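Local coordinates for protein-glutaminase (Chryseobacterium proteolyticum, PDB 2ZK9), which probably catalyses the deamidation of glutamine side chains within proteins, hydrolysing the amide and leaving glutamate, at residues G41-A46 against N140-S145; H47-I52 against V84-S89; D59-F64 against T97-I102; E21-S26 against S30-F35; L151-N154 against N158-C161. One frame throughout, in Å; residues are numbered along the deposited sequence.

Contact 1 (G41-A46 against N140-S145); sequences GCYARA and NVYYRS. With NA (sodium ion), chain B.
The ring of Y43 turns its edge to the face of the Y142 ring in an offset edge-to-face pair, with centroids 5.3 Å apart and planes at 82°. The meeting is closest where Y43 CD2 lies 3.4 Å from Y142 CZ and 3.2 Å from Y142 OH, the hydroxyl sitting near the plane of the Y43 ring. Over one face of Y142 stands CB of Y43, while a face of Y43 takes the carbonyl carbon of G41 toward its rim. With chi1 of 51°, Y43 CG is held between the backbone N and the carbonyl carbon, bringing the ring across the helix start to its partner. Y142 OH is hydrogen-bonded to N158 OD1 and also touches A44 CB at 3.9 Å.

The segments illustrate how a helix start is pinned to a bent strand. Y142 lies in a classic beta bulge, where it and Y143 both face L151. A water bridges the backbones, donating to Y43 O (2.9 Å) and to Y142 O (2.8 Å). At the head of helix 42-55, just after the N-cap G41, a sodium ion is modelled 2.2 Å from C42 SG, too short for sodium and sulfur, which leaves its identity or position doubtful. A cysteine at a helix start is consistent with the nucleophile of the papain-like clan to which the family belongs, and a glycerol lies close to Y43.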
# COMPACT_ATOMS: atom_id res chain seq x y z
N GLY A 41 -3.35 -5.45 -7.18
CA GLY A 41 -2.12 -4.70 -7.34
C GLY A 41 -1.62 -4.01 -6.07
O GLY A 41 -0.69 -3.20 -6.14
N CYS A 42 -2.16 -4.38 -4.91
CA CYS A 42 -1.72 -3.75 -3.63
C CYS A 42 -0.24 -3.90 -3.41
O CYS A 42 0.42 -2.98 -2.90
CB CYS A 42 -2.47 -4.35 -2.47
SG CYS A 42 -2.41 -6.11 -2.30
N TYR A 43 0.31 -5.05 -3.77
CA TYR A 43 1.74 -5.34 -3.60
C TYR A 43 2.55 -4.34 -4.37
O TYR A 43 3.60 -3.88 -3.90
CB TYR A 43 1.97 -6.81 -3.99
CG TYR A 43 1.41 -7.19 -5.32
CD1 TYR A 43 0.13 -7.68 -5.51
CD2 TYR A 43 2.17 -6.99 -6.47
CE1 TYR A 43 -0.37 -8.01 -6.77
CE2 TYR A 43 1.72 -7.31 -7.70
CZ TYR A 43 0.44 -7.82 -7.87
OH TYR A 43 0.00 -8.12 -9.14
N ALA A 44 2.14 -4.03 -5.61
CA ALA A 44 2.86 -3.08 -6.45
C ALA A 44 2.72 -1.68 -5.90
O ALA A 44 3.68 -0.90 -5.86
CB ALA A 44 2.36 -3.20 -7.87
N ARG A 45 1.50 -1.30 -5.47
CA ARG A 45 1.34 0.04 -4.89
C ARG A 45 2.25 0.23 -3.69
O ARG A 45 2.86 1.27 -3.52
CB ARG A 45 -0.11 0.32 -4.54
CG ARG A 45 -1.10 0.23 -5.70
CD ARG A 45 -2.42 0.87 -5.41
NE ARG A 45 -3.13 0.38 -4.21
CZ ARG A 45 -3.87 -0.70 -4.18
NH1 ARG A 45 -4.08 -1.48 -5.22
NH2 ARG A 45 -4.46 -1.08 -3.03
N ALA A 46 2.33 -0.80 -2.83
CA ALA A 46 3.14 -0.69 -1.62
C ALA A 46 4.60 -0.57 -1.94
O ALA A 46 5.34 0.20 -1.34
CB ALA A 46 2.86 -1.86 -0.69
N ASN A 140 11.50 -4.48 2.11
CA ASN A 140 11.94 -5.07 0.83
C ASN A 140 11.12 -6.29 0.44
O ASN A 140 11.21 -6.72 -0.71
CB ASN A 140 13.43 -5.32 0.80
CG ASN A 140 13.95 -6.44 1.60
OD1 ASN A 140 15.08 -6.92 1.20
ND2 ASN A 140 13.32 -6.85 2.60
N VAL A 141 10.34 -6.87 1.33
CA VAL A 141 9.49 -7.97 0.96
C VAL A 141 8.36 -7.47 0.08
O VAL A 141 7.58 -6.59 0.46
CB VAL A 141 8.93 -8.67 2.23
CG1 VAL A 141 7.93 -9.73 1.84
CG2 VAL A 141 10.09 -9.25 3.06
N TYR A 142 8.23 -8.07 -1.09
CA TYR A 142 7.18 -7.71 -2.04
C TYR A 142 5.88 -8.40 -1.71
O TYR A 142 4.79 -7.79 -1.75
CB TYR A 142 7.63 -8.10 -3.41
CG TYR A 142 6.83 -7.58 -4.61
CD1 TYR A 142 6.46 -8.44 -5.60
CD2 TYR A 142 6.52 -6.24 -4.77
CE1 TYR A 142 5.77 -7.99 -6.74
CE2 TYR A 142 5.89 -5.77 -5.87
CZ TYR A 142 5.52 -6.65 -6.87
OH TYR A 142 4.90 -6.12 -7.99
N TYR A 143 5.94 -9.68 -1.37
CA TYR A 143 4.78 -10.47 -0.96
C TYR A 143 5.25 -11.49 0.10
O TYR A 143 6.31 -12.08 -0.03
CB TYR A 143 4.11 -11.18 -2.11
CG TYR A 143 2.99 -12.09 -1.70
CD1 TYR A 143 1.78 -11.56 -1.17
CD2 TYR A 143 3.12 -13.46 -1.68
CE1 TYR A 143 0.76 -12.38 -0.73
CE2 TYR A 143 2.12 -14.29 -1.26
CZ TYR A 143 0.93 -13.75 -0.80
OH TYR A 143 -0.04 -14.63 -0.37
N ARG A 144 4.39 -11.68 1.08
CA ARG A 144 4.54 -12.64 2.16
C ARG A 144 3.32 -13.56 2.18
O ARG A 144 2.21 -13.06 2.35
CB ARG A 144 4.62 -11.96 3.54
CG ARG A 144 4.59 -12.95 4.69
CD ARG A 144 4.63 -12.26 6.04
NE ARG A 144 4.69 -13.21 7.16
CZ ARG A 144 3.65 -13.86 7.66
NH1 ARG A 144 2.45 -13.72 7.16
NH2 ARG A 144 3.82 -14.68 8.68
N SER A 145 3.55 -14.85 1.98
CA SER A 145 2.42 -15.77 2.05
C SER A 145 1.97 -15.96 3.49
O SER A 145 2.72 -15.69 4.41
CB SER A 145 2.87 -17.12 1.45
OG SER A 145 3.69 -17.76 2.37
NA NA B . -3.98 -6.32 -3.79
O HOH W 1 4.63 -5.05 -1.51
O HOH W 2 -5.41 -5.74 -1.82
O HOH W 3 -5.45 -8.64 -2.73

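Contact 2 (H47-I52 against V84-S89); sequences HKMRQI and VAILVS
M49 and R50 are the residues through which helix 42-55 meets I86 of strand 82-91, and following the helix from H47 explains why the contact is confined to one stripe. H47 turns away from the strand; its imidazole forms an edge-to-face pair with Y142 and a hydrogen bond through ND1 to K62. K48 leads off toward another helix, where its NZ bonds to N160 and, at 2.8 Å, to OE1 of Q51 one turn on, reaching that oxygen in the carbonyl plane on a lone pair.

M49 is the first to point at the strand. Its CB lies 3.8 Å from I86 CD1, and the chain then bends at chi3 (-78°), carrying CE round to 4.2 Å from I86 CG1, so that the two side chains slant across one another. R50 contributes the base of its side chain: its backbone N is 4.2 Å from I86 CG2 and its CB 4.4 Å from the same methyl. Beyond that the arginine extends away to a salt bridge with D59. I86 serves both neighbours by branching: with chi1 at 62°, CG1 carries CD1 to M49, and CG2 faces the helix backbone, near A46 O and R50 N.

I52, further along, packs on I18 of helix 8-19, which M49 also touches. Helix against sheet is the layout here, and the side-chain contact is apolar: with no directional bond between the segments, shape and burial fix the fit, while the polar ends of K48 and R50 are satisfied to the flanks.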
# COMPACT_ATOMS: atom_id res chain seq x y z
N HIS A 47 5.08 -1.36 -2.93
CA HIS A 47 6.49 -1.31 -3.26
C HIS A 47 6.87 0.01 -3.93
O HIS A 47 7.99 0.50 -3.75
CB HIS A 47 6.85 -2.52 -4.14
CG HIS A 47 8.16 -3.15 -3.78
ND1 HIS A 47 8.45 -3.47 -2.54
CD2 HIS A 47 9.21 -3.60 -4.52
CE1 HIS A 47 9.59 -4.11 -2.44
NE2 HIS A 47 10.09 -4.17 -3.66
N LYS A 48 5.94 0.59 -4.67
CA LYS A 48 6.17 1.91 -5.28
C LYS A 48 6.19 3.00 -4.22
O LYS A 48 7.01 3.92 -4.28
CB LYS A 48 5.14 2.19 -6.35
CG LYS A 48 5.48 3.34 -7.28
CD LYS A 48 6.64 3.05 -8.21
CE LYS A 48 6.83 4.14 -9.23
NZ LYS A 48 8.03 3.94 -10.06
N MET A 49 5.30 2.91 -3.23
CA MET A 49 5.38 3.85 -2.10
C MET A 49 6.72 3.76 -1.40
O MET A 49 7.31 4.76 -1.03
CB MET A 49 4.26 3.59 -1.09
CG MET A 49 2.88 3.94 -1.64
SD MET A 49 1.60 3.98 -0.34
CE MET A 49 1.28 2.25 -0.07
N ARG A 50 7.21 2.54 -1.21
CA ARG A 50 8.52 2.32 -0.59
C ARG A 50 9.62 2.95 -1.44
O ARG A 50 10.53 3.55 -0.88
CB ARG A 50 8.77 0.85 -0.36
CG ARG A 50 10.20 0.59 0.12
CD ARG A 50 10.35 -0.86 0.47
NE ARG A 50 11.74 -1.17 0.91
CZ ARG A 50 12.67 -1.66 0.15
NH1 ARG A 50 12.46 -2.02 -1.14
NH2 ARG A 50 13.88 -1.89 0.69
N GLN A 51 9.53 2.88 -2.77
CA GLN A 51 10.53 3.50 -3.62
C GLN A 51 10.56 5.01 -3.36
O GLN A 51 11.65 5.62 -3.36
CB GLN A 51 10.27 3.19 -5.09
CG GLN A 51 11.28 3.81 -6.05
CD GLN A 51 10.92 3.65 -7.51
OE1 GLN A 51 9.83 4.03 -7.90
NE2 GLN A 51 11.83 3.02 -8.27
N ILE A 52 9.42 5.64 -3.18
CA ILE A 52 9.39 7.07 -2.88
C ILE A 52 10.09 7.36 -1.54
O ILE A 52 10.89 8.28 -1.43
CB ILE A 52 7.96 7.62 -2.92
CG1 ILE A 52 7.43 7.50 -4.36
CG2 ILE A 52 7.92 9.02 -2.37
CD1 ILE A 52 5.97 7.73 -4.52
N VAL A 84 -1.82 -5.28 1.70
CA VAL A 84 -0.53 -4.84 2.15
C VAL A 84 -0.45 -3.33 1.97
O VAL A 84 -0.99 -2.79 1.00
CB VAL A 84 0.62 -5.59 1.41
CG1 VAL A 84 0.56 -5.42 -0.09
CG2 VAL A 84 1.97 -5.17 1.94
N ALA A 85 0.28 -2.68 2.86
CA ALA A 85 0.65 -1.30 2.74
C ALA A 85 1.98 -1.09 3.48
O ALA A 85 2.53 -2.00 4.06
CB ALA A 85 -0.46 -0.38 3.24
N ILE A 86 2.50 0.15 3.39
CA ILE A 86 3.74 0.47 4.08
C ILE A 86 3.45 0.93 5.49
O ILE A 86 2.49 1.66 5.75
CB ILE A 86 4.60 1.49 3.29
CG1 ILE A 86 3.95 2.85 3.09
CG2 ILE A 86 5.08 0.86 2.00
CD1 ILE A 86 4.92 3.92 2.66
N LEU A 87 4.31 0.48 6.41
CA LEU A 87 4.24 0.76 7.83
C LEU A 87 5.50 1.57 8.18
O LEU A 87 6.60 1.02 8.18
CB LEU A 87 4.15 -0.53 8.64
CG LEU A 87 4.04 -0.36 10.14
CD1 LEU A 87 2.71 0.26 10.53
CD2 LEU A 87 4.28 -1.67 10.84
N VAL A 88 5.33 2.87 8.37
CA VAL A 88 6.41 3.83 8.51
C VAL A 88 6.64 4.16 9.98
O VAL A 88 5.73 4.37 10.74
CB VAL A 88 6.04 5.10 7.73
CG1 VAL A 88 7.19 6.12 7.70
CG2 VAL A 88 5.65 4.74 6.31
N SER A 89 7.91 4.14 10.39
CA SER A 89 8.29 4.55 11.71
C SER A 89 8.82 5.96 11.68
O SER A 89 9.56 6.32 10.77
CB SER A 89 9.41 3.66 12.22
OG SER A 89 8.97 2.32 12.46

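Contact 3 (D59-F64 against T97-I102); sequences DCEKQF and TEKRII
E61 and K99 approach each other at about a right angle and meet through their ends, where K99 NZ donates to E61 OE1 at 2.8 Å in a salt bridge. The ammonium takes the syn lone pair of OE1, the side of the other oxygen, and OE2 is left 3.7 Å from NZ. K99 reaches this far because its chain is extended past CG, with CG beside the backbone N and anti to the carbonyl carbon (chi1 -58°). The lysine is exposed, so solvent probably tempers the charge pairing.

Two residues along each strand, toward the interior, the second pair is apolar. I101 sends its CD1 to 4.0 Å from CB of Q63, while the Q63 amide extends onward to N136, D114 and R118.

The arrangement is a case of contact between strands that are not neighbours in their sheet: the nearest CA atoms, those of Q63 and I101, are 8.1 Å apart. Strand 82-91 runs between them, antiparallel to both, and bonds by its backbone to each. L87 touches E61, K99 and I101 from this middle strand, and the side chains of Q63 and I101 also meet W117 of helix 114-120.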
# COMPACT_ATOMS: atom_id res chain seq x y z
N ASP A 59 13.67 3.87 4.62
CA ASP A 59 13.00 2.61 4.39
C ASP A 59 11.79 2.53 5.34
O ASP A 59 11.56 3.43 6.14
CB ASP A 59 13.95 1.42 4.49
CG ASP A 59 13.57 0.20 3.68
OD1 ASP A 59 12.44 0.14 3.17
OD2 ASP A 59 14.44 -0.70 3.50
N CYS A 60 11.04 1.47 5.20
CA CYS A 60 9.87 1.20 5.98
C CYS A 60 9.69 -0.30 6.10
O CYS A 60 10.44 -1.08 5.53
CB CYS A 60 8.65 1.85 5.33
SG CYS A 60 8.33 1.28 3.65
N GLU A 61 8.66 -0.67 6.89
CA GLU A 61 8.17 -2.04 6.89
C GLU A 61 7.02 -2.18 5.94
O GLU A 61 6.43 -1.17 5.46
CB GLU A 61 7.73 -2.41 8.33
CG GLU A 61 8.93 -2.60 9.27
CD GLU A 61 8.46 -2.72 10.69
OE1 GLU A 61 8.08 -1.70 11.30
OE2 GLU A 61 8.36 -3.89 11.21
N LYS A 62 6.60 -3.39 5.68
CA LYS A 62 5.28 -3.73 5.13
C LYS A 62 4.45 -4.28 6.28
O LYS A 62 4.98 -4.99 7.13
CB LYS A 62 5.33 -4.74 4.02
CG LYS A 62 6.16 -4.41 2.80
CD LYS A 62 5.59 -3.27 1.97
CE LYS A 62 6.50 -2.83 0.86
NZ LYS A 62 6.78 -3.96 -0.04
N GLN A 63 3.15 -4.03 6.24
CA GLN A 63 2.24 -4.87 7.01
C GLN A 63 1.33 -5.59 6.01
O GLN A 63 0.73 -4.96 5.14
CB GLN A 63 1.39 -4.09 8.01
CG GLN A 63 0.57 -5.00 8.91
CD GLN A 63 -0.07 -4.32 10.09
OE1 GLN A 63 -1.29 -4.13 10.15
NE2 GLN A 63 0.75 -3.88 11.05
N PHE A 64 1.26 -6.91 6.17
CA PHE A 64 0.36 -7.77 5.44
C PHE A 64 -0.77 -8.18 6.34
O PHE A 64 -0.53 -8.58 7.48
CB PHE A 64 1.07 -9.03 4.94
CG PHE A 64 2.12 -8.76 3.89
CD1 PHE A 64 1.82 -8.85 2.54
CD2 PHE A 64 3.42 -8.42 4.22
CE1 PHE A 64 2.74 -8.57 1.56
CE2 PHE A 64 4.37 -8.13 3.26
CZ PHE A 64 4.03 -8.21 1.90
N THR A 97 9.47 7.00 19.08
CA THR A 97 9.07 6.38 17.81
C THR A 97 7.67 5.85 17.85
O THR A 97 7.23 5.20 18.78
CB THR A 97 10.04 5.21 17.49
OG1 THR A 97 11.35 5.75 17.44
CG2 THR A 97 9.68 4.65 16.11
N GLU A 98 6.94 6.16 16.82
CA GLU A 98 5.58 5.81 16.48
C GLU A 98 5.57 5.15 15.10
O GLU A 98 6.49 5.36 14.30
CB GLU A 98 4.64 7.02 16.50
CG GLU A 98 4.55 7.69 17.87
CD GLU A 98 3.56 8.82 18.02
OE1 GLU A 98 2.95 9.29 17.02
OE2 GLU A 98 3.39 9.29 19.16
N LYS A 99 4.50 4.43 14.79
CA LYS A 99 4.35 3.85 13.45
C LYS A 99 2.99 4.24 12.91
O LYS A 99 1.98 4.28 13.64
CB LYS A 99 4.47 2.34 13.42
CG LYS A 99 5.78 1.80 13.96
CD LYS A 99 5.95 0.32 13.66
CE LYS A 99 7.21 -0.25 14.28
NZ LYS A 99 7.31 -1.70 14.00
N ARG A 100 2.92 4.42 11.60
CA ARG A 100 1.66 4.63 10.88
C ARG A 100 1.69 3.89 9.56
O ARG A 100 2.74 3.81 8.92
CB ARG A 100 1.40 6.09 10.59
CG ARG A 100 1.19 7.00 11.78
CD ARG A 100 -0.13 6.78 12.44
NE ARG A 100 -0.35 7.75 13.56
CZ ARG A 100 0.10 7.50 14.78
NH1 ARG A 100 0.77 6.39 15.10
NH2 ARG A 100 -0.16 8.43 15.69
N ILE A 101 0.53 3.42 9.13
CA ILE A 101 0.34 2.98 7.78
C ILE A 101 0.13 4.16 6.85
O ILE A 101 -0.57 5.11 7.20
CB ILE A 101 -0.90 2.05 7.69
CG1 ILE A 101 -0.70 0.75 8.46
CG2 ILE A 101 -1.32 1.80 6.25
CD1 ILE A 101 0.21 -0.29 7.78
N ILE A 102 0.74 4.09 5.65
CA ILE A 102 0.36 4.96 4.55
C ILE A 102 -0.29 4.09 3.52
O ILE A 102 0.30 3.13 2.99
CB ILE A 102 1.55 5.76 4.00
CG1 ILE A 102 2.06 6.74 5.09
CG2 ILE A 102 1.14 6.46 2.74
CD1 ILE A 102 3.28 7.55 4.70

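Contact 4 (E21-S26 against S30-F35); sequences ESCGTS and SPCITF. Unlike the reference sequence in segment 21-26: E21 (reference Gln).
A disulfide between C23 and C32 closes a small loop that has neither helix nor strand, with C23 SG and C32 SG 2.1 Å apart and chi3 near a right angle at 92°; beside it, P31 follows a cis peptide bond, and C32 adopts two conformers. The two sides of this disulfide-closed loop are joined by a single beta bridge, S22 with I33, whose bonds follow the parallel pattern. I33 N donates to E21 O (2.8 Å) and I33 O accepts from C23 N (2.9 Å), both nearly straight at 171° and 172°. One residue thus grips the backbone on both sides of S22, whose own CA lies 3.5 Å from I33 O in a CA-H...O contact.

A type II turn from S22 to T25 follows, tightened by T25 OG1, which donates to S22 O. On the side of the crosslink, T34 CG2 rests 3.6 Å from C23 SG. I33 and T34 also touch R45, tying the loop to helix 42-55. E21 packs its CB on I33 CD1, and its OE2 accepts from S29 N. S22 OG is hydrogen-bonded to K19 O and sits at the edge of the F35 ring, near its plane, 3.3 Å from CD2.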
# COMPACT_ATOMS: atom_id res chain seq x y z
N GLU A 21 1.78 11.13 -6.60
CA GLU A 21 1.99 10.15 -7.64
C GLU A 21 0.75 9.33 -7.96
O GLU A 21 0.81 8.38 -8.72
CB GLU A 21 3.17 9.21 -7.28
CG GLU A 21 4.49 9.97 -7.18
CD GLU A 21 4.81 10.71 -8.45
OE1 GLU A 21 5.30 11.91 -8.35
OE2 GLU A 21 4.60 10.16 -9.55
N SER A 22 -0.40 9.71 -7.37
CA SER A 22 -1.63 8.96 -7.59
C SER A 22 -2.11 9.08 -9.04
O SER A 22 -2.14 10.17 -9.63
CB SER A 22 -2.74 9.52 -6.75
OG SER A 22 -2.45 9.44 -5.34
N CYS A 23 -2.58 7.97 -9.58
CA CYS A 23 -3.26 8.02 -10.87
C CYS A 23 -4.49 8.92 -10.74
O CYS A 23 -5.18 8.92 -9.72
CB CYS A 23 -3.71 6.65 -11.36
SG CYS A 23 -2.37 5.52 -11.72
N GLY A 24 -4.78 9.73 -11.72
CA GLY A 24 -5.90 10.67 -11.63
C GLY A 24 -5.38 12.07 -11.33
O GLY A 24 -6.16 13.02 -11.33
N THR A 25 -4.09 12.22 -11.05
CA THR A 25 -3.56 13.53 -10.81
C THR A 25 -2.64 13.96 -11.95
O THR A 25 -1.92 13.16 -12.56
CB THR A 25 -2.73 13.57 -9.53
OG1 THR A 25 -1.58 12.84 -9.74
CG2 THR A 25 -3.49 13.04 -8.34
N SER A 26 -2.67 15.29 -12.09
CA SER A 26 -1.85 16.03 -13.01
C SER A 26 -0.40 15.95 -12.53
O SER A 26 0.51 16.29 -13.22
CB SER A 26 -2.31 17.49 -13.14
OG SER A 26 -2.31 18.17 -11.89
N SER A 30 5.25 8.76 -14.52
CA SER A 30 5.04 7.41 -15.00
C SER A 30 5.80 6.37 -14.20
O SER A 30 6.99 6.57 -13.97
CB SER A 30 5.53 7.33 -16.45
OG SER A 30 4.60 8.07 -17.26
N PRO A 31 5.18 5.24 -13.88
CA PRO A 31 3.75 4.95 -13.83
C PRO A 31 3.17 5.56 -12.56
O PRO A 31 3.78 5.53 -11.50
CB PRO A 31 3.73 3.43 -13.78
CG PRO A 31 4.92 3.05 -13.02
CD PRO A 31 5.99 4.13 -13.34
N CYS A 32 1.96 6.05 -12.69
CA CYS A 32 1.25 6.56 -11.53
C CYS A 32 0.83 5.37 -10.66
O CYS A 32 0.71 4.24 -11.09
CB CYS A 32 0.08 7.42 -11.99
SG CYS A 32 -1.12 6.63 -13.01
N ILE A 33 0.62 5.66 -9.35
CA ILE A 33 0.23 4.64 -8.41
C ILE A 33 -1.31 4.52 -8.42
O ILE A 33 -2.02 5.51 -8.21
CB ILE A 33 0.75 4.91 -7.00
CG1 ILE A 33 2.23 5.19 -6.98
CG2 ILE A 33 0.38 3.74 -6.12
CD1 ILE A 33 2.80 5.58 -5.63
N THR A 34 -1.79 3.32 -8.67
CA THR A 34 -3.17 3.01 -9.01
C THR A 34 -4.07 2.89 -7.79
O THR A 34 -4.87 1.96 -7.66
CB THR A 34 -3.15 1.74 -9.86
OG1 THR A 34 -2.42 0.73 -9.17
CG2 THR A 34 -2.50 1.98 -11.23
N PHE A 35 -3.96 3.86 -6.88
CA PHE A 35 -4.73 3.83 -5.63
C PHE A 35 -6.24 3.79 -5.90
O PHE A 35 -6.98 3.17 -5.13
CB PHE A 35 -4.43 5.04 -4.79
CG PHE A 35 -3.01 5.13 -4.28
CD1 PHE A 35 -2.46 4.13 -3.49
CD2 PHE A 35 -2.25 6.25 -4.54
CE1 PHE A 35 -1.18 4.26 -2.97
CE2 PHE A 35 -0.97 6.38 -4.02
CZ PHE A 35 -0.44 5.38 -3.25
O HOH W 4 5.20 7.39 -10.00
O HOH W 5 -5.20 6.83 -7.79

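Contact 5 (L151-N154 against N158-C161); sequences LYDN and NTNC
The N-terminal turn of helix 157-165 is held by D153, whose carboxylate takes up amides there that have no carbonyl of a preceding turn to bond. OD1 accepts from N158 N at 2.9 Å, on the syn side and 22° out of the carboxylate plane. OD2 is gripped twice, by T159 N (2.8 Å), again on the syn side, and by T159 OG1 (2.7 Å), which meets it nearly along the C-O axis. Three bonds therefore fix the rotation of the group, and the acid is buried. The helix-end amides would be expected to favour its ionised form.

D153 reaches the helix because chi1, at -174°, sets CG anti to the backbone N, beside the carbonyl carbon. This is a compact strand-to-helix connection: strand 150-152 pairs with 141-144, and the chain passes through a short link into the helix, so that an acid just beyond the strand, from outside the helix, accepts hydrogen bonds from amides of its first turn.

N158 CB lies 3.4 Å from D153 OD1, but its amide, turned almost perpendicular to the carboxylate (84°), leads away: its OD1 pairs with Y142 OH and its ND2 with G184 O. T159 is packed against H47 and Y142. Two residues on, C161 joins C183 in a disulfide, which ties the helix to the C-terminal end of the chain.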
# COMPACT_ATOMS: atom_id res chain seq x y z
N LEU A 151 8.61 -13.24 -1.39
CA LEU A 151 9.03 -12.96 -2.75
C LEU A 151 9.48 -11.50 -2.76
O LEU A 151 9.00 -10.73 -1.93
CB LEU A 151 7.88 -13.06 -3.73
CG LEU A 151 7.08 -14.32 -3.91
CD1 LEU A 151 5.89 -14.01 -4.77
CD2 LEU A 151 8.04 -15.29 -4.58
N TYR A 152 10.35 -11.12 -3.66
CA TYR A 152 11.01 -9.85 -3.77
C TYR A 152 10.86 -9.25 -5.17
O TYR A 152 10.63 -9.97 -6.13
CB TYR A 152 12.50 -10.07 -3.45
CG TYR A 152 12.70 -10.51 -2.02
CD1 TYR A 152 12.71 -9.54 -1.00
CD2 TYR A 152 12.84 -11.82 -1.66
CE1 TYR A 152 12.88 -9.87 0.31
CE2 TYR A 152 13.00 -12.19 -0.32
CZ TYR A 152 13.00 -11.19 0.61
OH TYR A 152 13.17 -11.50 1.96
N ASP A 153 11.03 -7.95 -5.24
CA ASP A 153 11.00 -7.20 -6.50
C ASP A 153 12.00 -6.06 -6.43
O ASP A 153 11.68 -4.88 -6.42
CB ASP A 153 9.61 -6.67 -6.82
CG ASP A 153 9.45 -6.01 -8.17
OD1 ASP A 153 10.10 -6.47 -9.14
OD2 ASP A 153 8.63 -5.05 -8.27
N ASN A 154 13.30 -6.41 -6.27
CA ASN A 154 14.27 -5.46 -5.84
C ASN A 154 14.49 -4.33 -6.84
O ASN A 154 14.83 -3.20 -6.43
CB ASN A 154 15.59 -6.12 -5.61
CG ASN A 154 15.66 -6.90 -4.34
OD1 ASN A 154 14.79 -6.89 -3.51
ND2 ASN A 154 16.77 -7.57 -4.22
N ASN A 158 8.60 -5.78 -11.56
CA ASN A 158 7.22 -6.25 -11.49
C ASN A 158 6.28 -5.09 -11.13
O ASN A 158 5.23 -4.92 -11.73
CB ASN A 158 7.08 -7.40 -10.50
CG ASN A 158 5.79 -8.12 -10.72
OD1 ASN A 158 4.83 -7.97 -9.94
ND2 ASN A 158 5.72 -8.95 -11.74
N THR A 159 6.71 -4.32 -10.14
CA THR A 159 5.92 -3.19 -9.64
C THR A 159 5.52 -2.28 -10.76
O THR A 159 4.36 -1.93 -10.94
CB THR A 159 6.72 -2.43 -8.58
OG1 THR A 159 6.87 -3.19 -7.39
CG2 THR A 159 6.05 -1.12 -8.20
N ASN A 160 6.52 -1.82 -11.53
CA ASN A 160 6.24 -0.82 -12.56
C ASN A 160 5.39 -1.42 -13.67
O ASN A 160 4.54 -0.74 -14.24
CB ASN A 160 7.54 -0.21 -13.07
CG ASN A 160 8.18 0.70 -12.08
OD1 ASN A 160 7.49 1.57 -11.50
ND2 ASN A 160 9.49 0.62 -11.93
N CYS A 161 5.62 -2.69 -13.99
CA CYS A 161 4.84 -3.36 -15.04
C CYS A 161 3.39 -3.48 -14.64
O CYS A 161 2.47 -3.20 -15.44
CB CYS A 161 5.41 -4.78 -15.29
SG CYS A 161 4.87 -5.52 -16.85

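Along the chain, contact 4 closes before the others open; contacts 2 and 3 interleave and both fall within the span bridged by contact 1, and contact 5 comes last. Helix 42-55 is the common element of contacts 1 and 2, whose centres lie about 9 Å apart, and contact 3, its centre about 7 Å from that of contact 2, belongs to the sheet that this helix covers. Contact 5, about 8 Å from contact 1 between centres, shares its two-stranded sheet of 141-144 and 150-152. The centres of contacts 4 and 3 are about 21 Å apart, on opposite sides of the chain's centre. One helix thus links the sheet core to C42, beside which a sodium ion is modelled, and to the peripheral loops.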